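PDB 1T0F: transposon Tn7 transposition protein TnsA from Escherichia coli, which forms the Tn7 transposase together with TnsB and, as a restriction enzyme-like endonuclease, cuts the 5' DNA strands at the transposon ends. Local coordinates for residues 195-198 / 199-202; 218-221 / 222-226; 229-232 / 233-237; 253-256 / 257-261. One frame throughout, in Å; residues are numbered along the deposited sequence.

In the fold
Four local contacts follow one another along the C-terminal half of the chain, in series, with none nested in or crossing another. Contact 1 lies where the chain turns out of helix 192-195 into helix 198-207. Contact 2 closes the C-terminal end of helix 213-223, and contact 3 opens the next helix, 230-240, after a short loop. Contact 4 closes a 3-10 turn in the loop between strands 244-245 and 261-262. Contact 3 joins them: it is hydrogen-bonded to contact 1 through Gln197 and Glu234, to contact 2 through Asp221 and Thr231, and packs on contact 4 where Ile235 meets Leu260. The other pairs do not touch.

Contact 1: 195-198 / 199-202; sequences LAQL and SPLA
Gln197 meets Pro200 and Leu201 in a helix-start contact, where a type I turn from Leu195 to Leu198 feeds directly into helix 198-207. Two main-chain bonds begin the winding: Leu201 N to Gln197 O at 2.9 Å, with an N-H...O angle of 158°, and Ala202 N to Leu198 O at 2.8 Å. Pro200 has no N-H to offer, and in the first turn none is needed; its ring instead lies against the preceding carbonyls, CD 3.2 Å from Ala196 O. The Gln197 chain sets CG beside its own backbone N (chi1 -72°) and bends at chi2 (-70°), which brings OE1 to 3.5 Å from Pro200 CG, the two side chains crossing at nearly a right angle. Nearer the backbone, Gln197 CB touches Leu201 CD1 at 3.8 Å. A water bridges the turn, donating to Leu195 O at 3.0 Å and accepting from Ser199 N at 2.9 Å. With a glycine in place of Pro200, Gln197 OE1 would probably lose the ring it leans on and the first turn would probably be freer to unwind. Gln197 NE2 is hydrogen-bonded to Glu234 of helix 230-240; Leu201 packs on Thr231, Ile235 and Leu238 of that helix, while Leu198 and Ala202 rest on Ile262 of strand 261-262.

Contact 2: 218-221 / 222-226; sequences KQVD and IAYDL
Val220 and Asp221 are the buried part of this helix end, and Tyr224 and Leu226 cover them while remaining exposed themselves. Tyr224 N bonds to Val220 O at 3.1 Å, and the same carbonyl oxygen lies near the plane of the Tyr224 ring, at its edge, 3.4 Å from CD1. Val220 and Tyr224 run side by side, pointing the same way, with CG1 of the valine 4.0 Å from CD1 of the ring. Leu226 crosses Asp221 at about a right angle and brings its CD1 to 3.7 Å from Asp221 OD1. The turn itself is a Schellman motif: Asp225, at positive phi, is the C-prime residue, Leu226 N reaches back to Asp221 O at 2.7 Å and 166°, and Asp225 N bonds to Ile222 O. The motif ends helix 213-223 before the short link to helix 230-240, in a C-terminal family grouped with helix-turn-helix proteins. With CG beside its own backbone N (chi1 -64°), the Asp221 carboxylate reaches across to the start of the next helix: OD1 is hydrogen-bonded to Thr231, while OD2 takes a weak bond from Gly229 N. On the solvent side, the winding bonds continue but side chains touch mainly backbone: Ile222 CG1 lies 3.2 Å from Lys218 O, and Ala223 CB 3.3 Å from Gln219 O.

Contact 3: 229-232 / 233-237; sequences GKTL and SEIRA
Gly229 and Ser233 span the opening turn of helix 230-240, whose N-cap is Gly229, with a positive phi (79°) that favours a glycine. From there the main chain winds regularly: Ser233 N bonds to Gly229 O and Glu234 N to Lys230 O, Ile235 N to Thr231 O at 3.0 Å, and Arg236 N to Leu232 O at 2.7 Å. The carbonyl of Lys230 has a second donor, since Ser233 OG, turned between its own backbone N and carbonyl carbon (chi1 66°), folds back to Lys230 O at 2.5 Å, shorter than usual and doubtful in its exact length. Lys230 and Glu234 cross one turn apart. The aliphatic part of the lysine does the touching: CE is 3.4 Å from Glu234 OE2, while NZ stays 4.1 Å from that oxygen, beyond a salt bridge, so attraction between the charges is likely but not direct. Glu234 CG also lies 3.2 Å from Lys230 O. The other carboxylate oxygen, OE1, is joined to Thr231 through a water that donates to both, at 2.7 Å to Glu234 OE1 and 2.9 Å to Thr231 OG1. Each has a direct partner too: Glu234 OE1 takes a hydrogen bond from Gln197 NE2, and Thr231 OG1 is hydrogen-bonded to Asp221 OD1 of helix 213-223. Thr231, buried, packs on Cys217 and Val220 of helix 213-223 and on Leu201 of helix 198-207. Ile235 reaches Phe252, Arg236 forms a cation-pi contact with Trp181, and Glu234 and Ala237 touch Leu194 of helix 192-195.

Contact 4: 253-256 / 257-261; sequences RANK and CADLC
Lys256 and Asp259 close a single 3-10 turn, residues 257-259, in the loop between strands 244-245 and 261-262. Two hydrogen bonds link the pair, one in each direction. Lys256 N gives its hydrogen to Asp259 OD2 at 2.9 Å and 166°, meeting the carboxylate oxygen on its anti side and somewhat out of the carboxylate plane. Asp259 N returns a bond to Lys256 O, also 2.9 Å long, though the donor lies above the carbonyl plane and not on a lone pair. The carboxylate can reach back because Asp259 CG sits beside its own backbone N (chi1 -72°). An alanine in place of Asp259 would probably leave Lys256 N without this acceptor, with the turn held by its main-chain bond. Charge plays a looser part: Lys256 NZ is 5.6 Å from Asp259 OD2, so any attraction is at a distance. Van der Waals contacts come from Asn255 and Leu260. The Asn255 and Asp259 side chains cross obliquely, with amide and carboxylate planes 76° apart and Asn255 OD1 3.2 Å from Asp259 CB. That amide is fixed by bonds beyond the turn: OD1 accepts from Asn247 N and ND2 donates to Ser251 O. Cys257 and Leu260 both pack on Ile213 of helix 213-223. Leu260 also turns a methyl group back toward the turn, its CD1 3.8 Å from Lys256 O and 4.1 Å from Asn255 CB.

Contact 1: 195-198 / 199-202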
loop_
_atom_site.group_PDB
_atom_site.type_symbol
_atom_site.label_atom_id
_atom_site.label_comp_id
_atom_site.label_asym_id
_atom_site.label_seq_id
_atom_site.Cartn_x
_atom_site.Cartn_y
_atom_site.Cartn_z
ATOM N N LEU A 195 11.199 -8.230 -20.282
ATOM C CA LEU A 195 10.547 -9.304 -19.548
ATOM C C LEU A 195 11.245 -10.636 -19.852
ATOM O O LEU A 195 11.297 -11.529 -19.010
ATOM C CB LEU A 195 9.071 -9.397 -19.945
ATOM C CG LEU A 195 8.168 -10.216 -19.019
ATOM C CD1 LEU A 195 7.968 -9.445 -17.719
ATOM C CD2 LEU A 195 6.817 -10.472 -19.683
ATOM N N ALA A 196 11.780 -10.756 -21.063
ATOM C CA ALA A 196 12.471 -11.970 -21.487
ATOM C C ALA A 196 13.795 -12.174 -20.748
ATOM O O ALA A 196 14.386 -13.251 -20.804
ATOM C CB ALA A 196 12.717 -11.922 -22.995
ATOM N N GLN A 197 14.254 -11.139 -20.055
ATOM C CA GLN A 197 15.511 -11.207 -19.317
ATOM C C GLN A 197 15.385 -11.857 -17.941
ATOM O O GLN A 197 16.390 -12.236 -17.338
ATOM C CB GLN A 197 16.094 -9.803 -19.160
ATOM C CG GLN A 197 16.654 -9.211 -20.441
ATOM C CD GLN A 197 17.931 -9.902 -20.886
ATOM O OE1 GLN A 197 17.913 -11.059 -21.307
ATOM N NE2 GLN A 197 19.050 -9.196 -20.779
ATOM N N LEU A 198 14.158 -11.984 -17.443
ATOM C CA LEU A 198 13.940 -12.577 -16.130
ATOM C C LEU A 198 14.549 -13.965 -16.013
ATOM O O LEU A 198 15.223 -14.269 -15.032
ATOM C CB LEU A 198 12.440 -12.641 -15.812
ATOM C CG LEU A 198 11.763 -11.304 -15.492
ATOM C CD1 LEU A 198 10.250 -11.489 -15.464
ATOM C CD2 LEU A 198 12.265 -10.781 -14.150
ATOM N N SER A 199 14.319 -14.800 -17.021
ATOM C CA SER A 199 14.834 -16.165 -17.011
ATOM C C SER A 199 16.366 -16.222 -16.972
ATOM O O SER A 199 16.942 -16.837 -16.074
ATOM C CB SER A 199 14.300 -16.934 -18.224
ATOM O OG SER A 199 14.755 -18.276 -18.222
ATOM N N PRO A 200 17.048 -15.585 -17.938
ATOM C CA PRO A 200 18.511 -15.639 -17.895
ATOM C C PRO A 200 19.101 -14.963 -16.658
ATOM O O PRO A 200 20.087 -15.436 -16.097
ATOM C CB PRO A 200 18.923 -14.960 -19.202
ATOM C CG PRO A 200 17.787 -14.028 -19.482
ATOM C CD PRO A 200 16.585 -14.866 -19.136
ATOM N N LEU A 201 18.491 -13.864 -16.224
ATOM C CA LEU A 201 18.979 -13.157 -15.045
ATOM C C LEU A 201 18.807 -14.020 -13.801
ATOM O O LEU A 201 19.654 -14.002 -12.900
ATOM C CB LEU A 201 18.231 -11.827 -14.870
ATOM C CG LEU A 201 18.506 -10.752 -15.925
ATOM C CD1 LEU A 201 17.579 -9.560 -15.694
ATOM C CD2 LEU A 201 19.970 -10.328 -15.857
ATOM N N ALA A 202 17.711 -14.775 -13.759
ATOM C CA ALA A 202 17.415 -15.656 -12.633
ATOM C C ALA A 202 18.480 -16.741 -12.478
ATOM O O ALA A 202 18.831 -17.121 -11.359
ATOM C CB ALA A 202 16.046 -16.301 -12.822
HETATM O O HOH W 1 11.999 -14.477 -18.789
#

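Contact 2: 218-221 / 222-226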
loop_
_atom_site.group_PDB
_atom_site.type_symbol
_atom_site.label_atom_id
_atom_site.label_comp_id
_atom_site.label_asym_id
_atom_site.label_seq_id
_atom_site.Cartn_x
_atom_site.Cartn_y
_atom_site.Cartn_z
ATOM N N LYS A 218 27.848 -5.744 -12.857
ATOM C CA LYS A 218 28.982 -5.194 -13.587
ATOM C C LYS A 218 29.823 -6.287 -14.222
ATOM O O LYS A 218 30.290 -6.147 -15.354
ATOM C CB LYS A 218 29.839 -4.329 -12.660
ATOM C CG LYS A 218 29.222 -2.957 -12.427
ATOM C CD LYS A 218 30.090 -2.029 -11.593
ATOM C CE LYS A 218 29.968 -2.311 -10.109
ATOM N NZ LYS A 218 30.379 -1.115 -9.310
ATOM N N GLN A 219 30.009 -7.380 -13.495
ATOM C CA GLN A 219 30.791 -8.491 -14.006
ATOM C C GLN A 219 30.046 -9.134 -15.169
ATOM O O GLN A 219 30.660 -9.711 -16.067
ATOM C CB GLN A 219 31.060 -9.498 -12.881
ATOM C CG GLN A 219 31.813 -8.868 -11.710
ATOM C CD GLN A 219 32.202 -9.856 -10.626
ATOM O OE1 GLN A 219 33.084 -10.694 -10.818
ATOM N NE2 GLN A 219 31.547 -9.757 -9.474
ATOM N N VAL A 220 28.721 -9.015 -15.160
ATOM C CA VAL A 220 27.897 -9.568 -16.229
ATOM C C VAL A 220 28.043 -8.711 -17.483
ATOM O O VAL A 220 28.011 -9.229 -18.600
ATOM C CB VAL A 220 26.401 -9.635 -15.819
ATOM C CG1 VAL A 220 25.532 -9.964 -17.028
ATOM C CG2 VAL A 220 26.209 -10.698 -14.748
ATOM N N ASP A 221 28.198 -7.402 -17.299
ATOM C CA ASP A 221 28.370 -6.505 -18.437
ATOM C C ASP A 221 29.725 -6.797 -19.078
ATOM O O ASP A 221 29.837 -6.907 -20.296
ATOM C CB ASP A 221 28.330 -5.037 -18.002
ATOM C CG ASP A 221 26.990 -4.634 -17.418
ATOM O OD1 ASP A 221 25.952 -5.129 -17.910
ATOM O OD2 ASP A 221 26.981 -3.808 -16.478
ATOM N N ILE A 222 30.753 -6.919 -18.246
ATOM C CA ILE A 222 32.093 -7.206 -18.739
ATOM C C ILE A 222 32.088 -8.532 -19.493
ATOM O O ILE A 222 32.548 -8.611 -20.631
ATOM C CB ILE A 222 33.109 -7.302 -17.584
ATOM C CG1 ILE A 222 33.148 -5.980 -16.817
ATOM C CG2 ILE A 222 34.489 -7.633 -18.132
ATOM C CD1 ILE A 222 34.036 -6.010 -15.594
ATOM N N ALA A 223 31.551 -9.566 -18.855
ATOM C CA ALA A 223 31.488 -10.894 -19.455
ATOM C C ALA A 223 30.854 -10.892 -20.846
ATOM O O ALA A 223 31.499 -11.283 -21.821
ATOM C CB ALA A 223 30.730 -11.845 -18.538
ATOM N N TYR A 224 29.600 -10.456 -20.937
ATOM C CA TYR A 224 28.891 -10.421 -22.215
ATOM C C TYR A 224 29.201 -9.178 -23.044
ATOM O O TYR A 224 28.489 -8.875 -24.002
ATOM C CB TYR A 224 27.376 -10.502 -21.993
ATOM C CG TYR A 224 26.891 -11.808 -21.405
ATOM C CD1 TYR A 224 27.116 -12.120 -20.066
ATOM C CD2 TYR A 224 26.204 -12.732 -22.189
ATOM C CE1 TYR A 224 26.666 -13.322 -19.521
ATOM C CE2 TYR A 224 25.750 -13.936 -21.657
ATOM C CZ TYR A 224 25.984 -14.225 -20.324
ATOM O OH TYR A 224 25.539 -15.415 -19.794
ATOM N N ASP A 225 30.260 -8.462 -22.677
ATOM C CA ASP A 225 30.658 -7.249 -23.391
ATOM C C ASP A 225 29.447 -6.347 -23.652
ATOM O O ASP A 225 29.182 -5.953 -24.789
ATOM C CB ASP A 225 31.325 -7.612 -24.722
ATOM C CG ASP A 225 32.096 -6.450 -25.327
ATOM O OD1 ASP A 225 31.514 -5.354 -25.481
ATOM O OD2 ASP A 225 33.289 -6.636 -25.652
ATOM N N LEU A 226 28.719 -6.024 -22.589
ATOM C CA LEU A 226 27.534 -5.177 -22.687
ATOM C C LEU A 226 27.874 -3.729 -22.346
ATOM O O LEU A 226 28.955 -3.441 -21.830
ATOM C CB LEU A 226 26.453 -5.676 -21.724
ATOM C CG LEU A 226 26.086 -7.160 -21.778
ATOM C CD1 LEU A 226 25.121 -7.480 -20.648
ATOM C CD2 LEU A 226 25.471 -7.497 -23.130
#

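Contact 3: 229-232 / 233-237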
loop_
_atom_site.group_PDB
_atom_site.type_symbol
_atom_site.label_atom_id
_atom_site.label_comp_id
_atom_site.label_asym_id
_atom_site.label_seq_id
_atom_site.Cartn_x
_atom_site.Cartn_y
_atom_site.Cartn_z
ATOM N N GLY A 229 26.734 -0.555 -17.221
ATOM C CA GLY A 229 25.537 -0.429 -16.404
ATOM C C GLY A 229 24.267 -0.988 -17.022
ATOM O O GLY A 229 23.166 -0.708 -16.544
ATOM N N LYS A 230 24.413 -1.785 -18.076
ATOM C CA LYS A 230 23.261 -2.370 -18.760
ATOM C C LYS A 230 22.450 -3.339 -17.898
ATOM O O LYS A 230 21.234 -3.207 -17.776
ATOM C CB LYS A 230 23.719 -3.099 -20.027
ATOM C CG LYS A 230 22.588 -3.758 -20.803
ATOM C CD LYS A 230 21.562 -2.726 -21.239
ATOM C CE LYS A 230 20.407 -3.375 -21.978
ATOM N NZ LYS A 230 19.367 -2.381 -22.369
ATOM N N THR A 231 23.131 -4.316 -17.312
ATOM C CA THR A 231 22.475 -5.314 -16.490
ATOM C C THR A 231 21.756 -4.714 -15.278
ATOM O O THR A 231 20.617 -5.085 -14.984
ATOM C CB THR A 231 23.486 -6.375 -16.042
ATOM O OG1 THR A 231 24.114 -6.937 -17.205
ATOM C CG2 THR A 231 22.796 -7.481 -15.259
ATOM N N LEU A 232 22.402 -3.781 -14.587
ATOM C CA LEU A 232 21.777 -3.154 -13.422
ATOM C C LEU A 232 20.512 -2.401 -13.827
ATOM O O LEU A 232 19.517 -2.420 -13.102
ATOM C CB LEU A 232 22.743 -2.182 -12.730
ATOM C CG LEU A 232 22.167 -1.406 -11.534
ATOM C CD1 LEU A 232 21.695 -2.374 -10.462
ATOM C CD2 LEU A 232 23.224 -0.464 -10.966
ATOM N N SER A 233 20.551 -1.739 -14.981
ATOM C CA SER A 233 19.390 -0.983 -15.447
ATOM C C SER A 233 18.217 -1.917 -15.705
ATOM O O SER A 233 17.065 -1.557 -15.464
ATOM C CB SER A 233 19.725 -0.193 -16.719
ATOM O OG SER A 233 19.990 -1.053 -17.816
ATOM N N GLU A 234 18.506 -3.119 -16.190
ATOM C CA GLU A 234 17.450 -4.088 -16.453
ATOM C C GLU A 234 16.880 -4.593 -15.131
ATOM O O GLU A 234 15.667 -4.687 -14.960
ATOM C CB GLU A 234 17.989 -5.265 -17.267
ATOM C CG GLU A 234 18.619 -4.862 -18.585
ATOM C CD GLU A 234 19.008 -6.058 -19.432
ATOM O OE1 GLU A 234 19.558 -7.031 -18.868
ATOM O OE2 GLU A 234 18.774 -6.022 -20.661
ATOM N N ILE A 235 17.768 -4.917 -14.194
ATOM C CA ILE A 235 17.357 -5.401 -12.882
ATOM C C ILE A 235 16.548 -4.317 -12.171
ATOM O O ILE A 235 15.541 -4.599 -11.526
ATOM C CB ILE A 235 18.595 -5.771 -12.016
ATOM C CG1 ILE A 235 19.262 -7.029 -12.576
ATOM C CG2 ILE A 235 18.190 -5.996 -10.568
ATOM C CD1 ILE A 235 18.399 -8.267 -12.512
ATOM N N ARG A 236 16.995 -3.077 -12.300
ATOM C CA ARG A 236 16.319 -1.958 -11.670
ATOM C C ARG A 236 14.883 -1.825 -12.178
ATOM O O ARG A 236 13.952 -1.668 -11.385
ATOM C CB ARG A 236 17.100 -0.667 -11.939
ATOM C CG ARG A 236 16.579 0.558 -11.207
ATOM C CD ARG A 236 17.491 1.760 -11.470
ATOM N NE ARG A 236 17.011 2.980 -10.826
ATOM C CZ ARG A 236 15.854 3.571 -11.114
ATOM N NH1 ARG A 236 15.055 3.054 -12.036
ATOM N NH2 ARG A 236 15.497 4.682 -10.480
ATOM N N ALA A 237 14.708 -1.895 -13.496
ATOM C CA ALA A 237 13.382 -1.768 -14.099
ATOM C C ALA A 237 12.462 -2.921 -13.709
ATOM O O ALA A 237 11.285 -2.711 -13.391
ATOM C CB ALA A 237 13.505 -1.679 -15.625
HETATM O O HOH W 2 22.159 -7.809 -19.150
#

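Contact 4: 253-256 / 257-261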
loop_
_atom_site.group_PDB
_atom_site.type_symbol
_atom_site.label_atom_id
_atom_site.label_comp_id
_atom_site.label_asym_id
_atom_site.label_seq_id
_atom_site.Cartn_x
_atom_site.Cartn_y
_atom_site.Cartn_z
ATOM N N ARG A 253 22.044 -1.864 -2.879
ATOM C CA ARG A 253 23.442 -2.044 -3.277
ATOM C C ARG A 253 24.172 -3.038 -2.377
ATOM O O ARG A 253 25.220 -3.569 -2.748
ATOM C CB ARG A 253 24.174 -0.700 -3.239
ATOM C CG ARG A 253 24.555 -0.274 -1.835
ATOM C CD ARG A 253 25.155 1.111 -1.814
ATOM N NE ARG A 253 24.159 2.121 -2.146
ATOM C CZ ARG A 253 24.377 3.428 -2.075
ATOM N NH1 ARG A 253 25.561 3.879 -1.684
ATOM N NH2 ARG A 253 23.410 4.280 -2.390
ATOM N N ALA A 254 23.616 -3.285 -1.195
ATOM C CA ALA A 254 24.208 -4.205 -0.229
ATOM C C ALA A 254 23.601 -5.609 -0.290
ATOM O O ALA A 254 24.054 -6.522 0.399
ATOM C CB ALA A 254 24.061 -3.632 1.175
ATOM N N ASN A 255 22.571 -5.784 -1.110
ATOM C CA ASN A 255 21.934 -7.093 -1.233
ATOM C C ASN A 255 22.838 -8.078 -1.964
ATOM O O ASN A 255 23.566 -7.697 -2.875
ATOM C CB ASN A 255 20.626 -6.986 -2.028
ATOM C CG ASN A 255 19.421 -6.695 -1.155
ATOM O OD1 ASN A 255 18.450 -7.449 -1.160
ATOM N ND2 ASN A 255 19.470 -5.597 -0.417
ATOM N N LYS A 256 22.787 -9.342 -1.557
ATOM C CA LYS A 256 23.537 -10.383 -2.239
ATOM C C LYS A 256 22.546 -10.908 -3.268
ATOM O O LYS A 256 21.341 -10.701 -3.124
ATOM C CB LYS A 256 23.934 -11.503 -1.275
ATOM C CG LYS A 256 24.996 -11.092 -0.276
ATOM C CD LYS A 256 25.445 -12.271 0.571
ATOM C CE LYS A 256 26.527 -11.843 1.545
ATOM N NZ LYS A 256 26.061 -10.713 2.401
ATOM N N CYS A 257 23.038 -11.583 -4.299
ATOM C CA CYS A 257 22.161 -12.102 -5.341
ATOM C C CYS A 257 21.082 -13.050 -4.826
ATOM O O CYS A 257 19.980 -13.115 -5.388
ATOM C CB CYS A 257 22.995 -12.781 -6.428
ATOM S SG CYS A 257 24.044 -11.616 -7.335
ATOM N N ALA A 258 21.390 -13.778 -3.755
ATOM C CA ALA A 258 20.431 -14.709 -3.181
ATOM C C ALA A 258 19.279 -13.959 -2.511
ATOM O O ALA A 258 18.236 -14.551 -2.235
ATOM C CB ALA A 258 21.114 -15.615 -2.168
ATOM N N ASP A 259 19.475 -12.666 -2.240
ATOM C CA ASP A 259 18.425 -11.857 -1.614
ATOM C C ASP A 259 17.346 -11.466 -2.615
ATOM O O ASP A 259 16.277 -10.993 -2.231
ATOM C CB ASP A 259 18.995 -10.575 -1.001
ATOM C CG ASP A 259 19.804 -10.831 0.252
ATOM O OD1 ASP A 259 19.368 -11.647 1.089
ATOM O OD2 ASP A 259 20.870 -10.198 0.410
ATOM N N LEU A 260 17.627 -11.634 -3.899
ATOM C CA LEU A 260 16.643 -11.282 -4.910
ATOM C C LEU A 260 15.781 -12.474 -5.275
ATOM O O LEU A 260 16.280 -13.586 -5.450
ATOM C CB LEU A 260 17.323 -10.742 -6.173
ATOM C CG LEU A 260 17.660 -9.249 -6.174
ATOM C CD1 LEU A 260 18.644 -8.923 -5.063
ATOM C CD2 LEU A 260 18.234 -8.870 -7.521
ATOM N N CYS A 261 14.479 -12.237 -5.363
ATOM C CA CYS A 261 13.530 -13.277 -5.735
ATOM C C CYS A 261 13.008 -12.865 -7.104
ATOM O O CYS A 261 12.436 -11.781 -7.256
ATOM C CB CYS A 261 12.381 -13.343 -4.730
ATOM S SG CYS A 261 11.160 -14.618 -5.113
#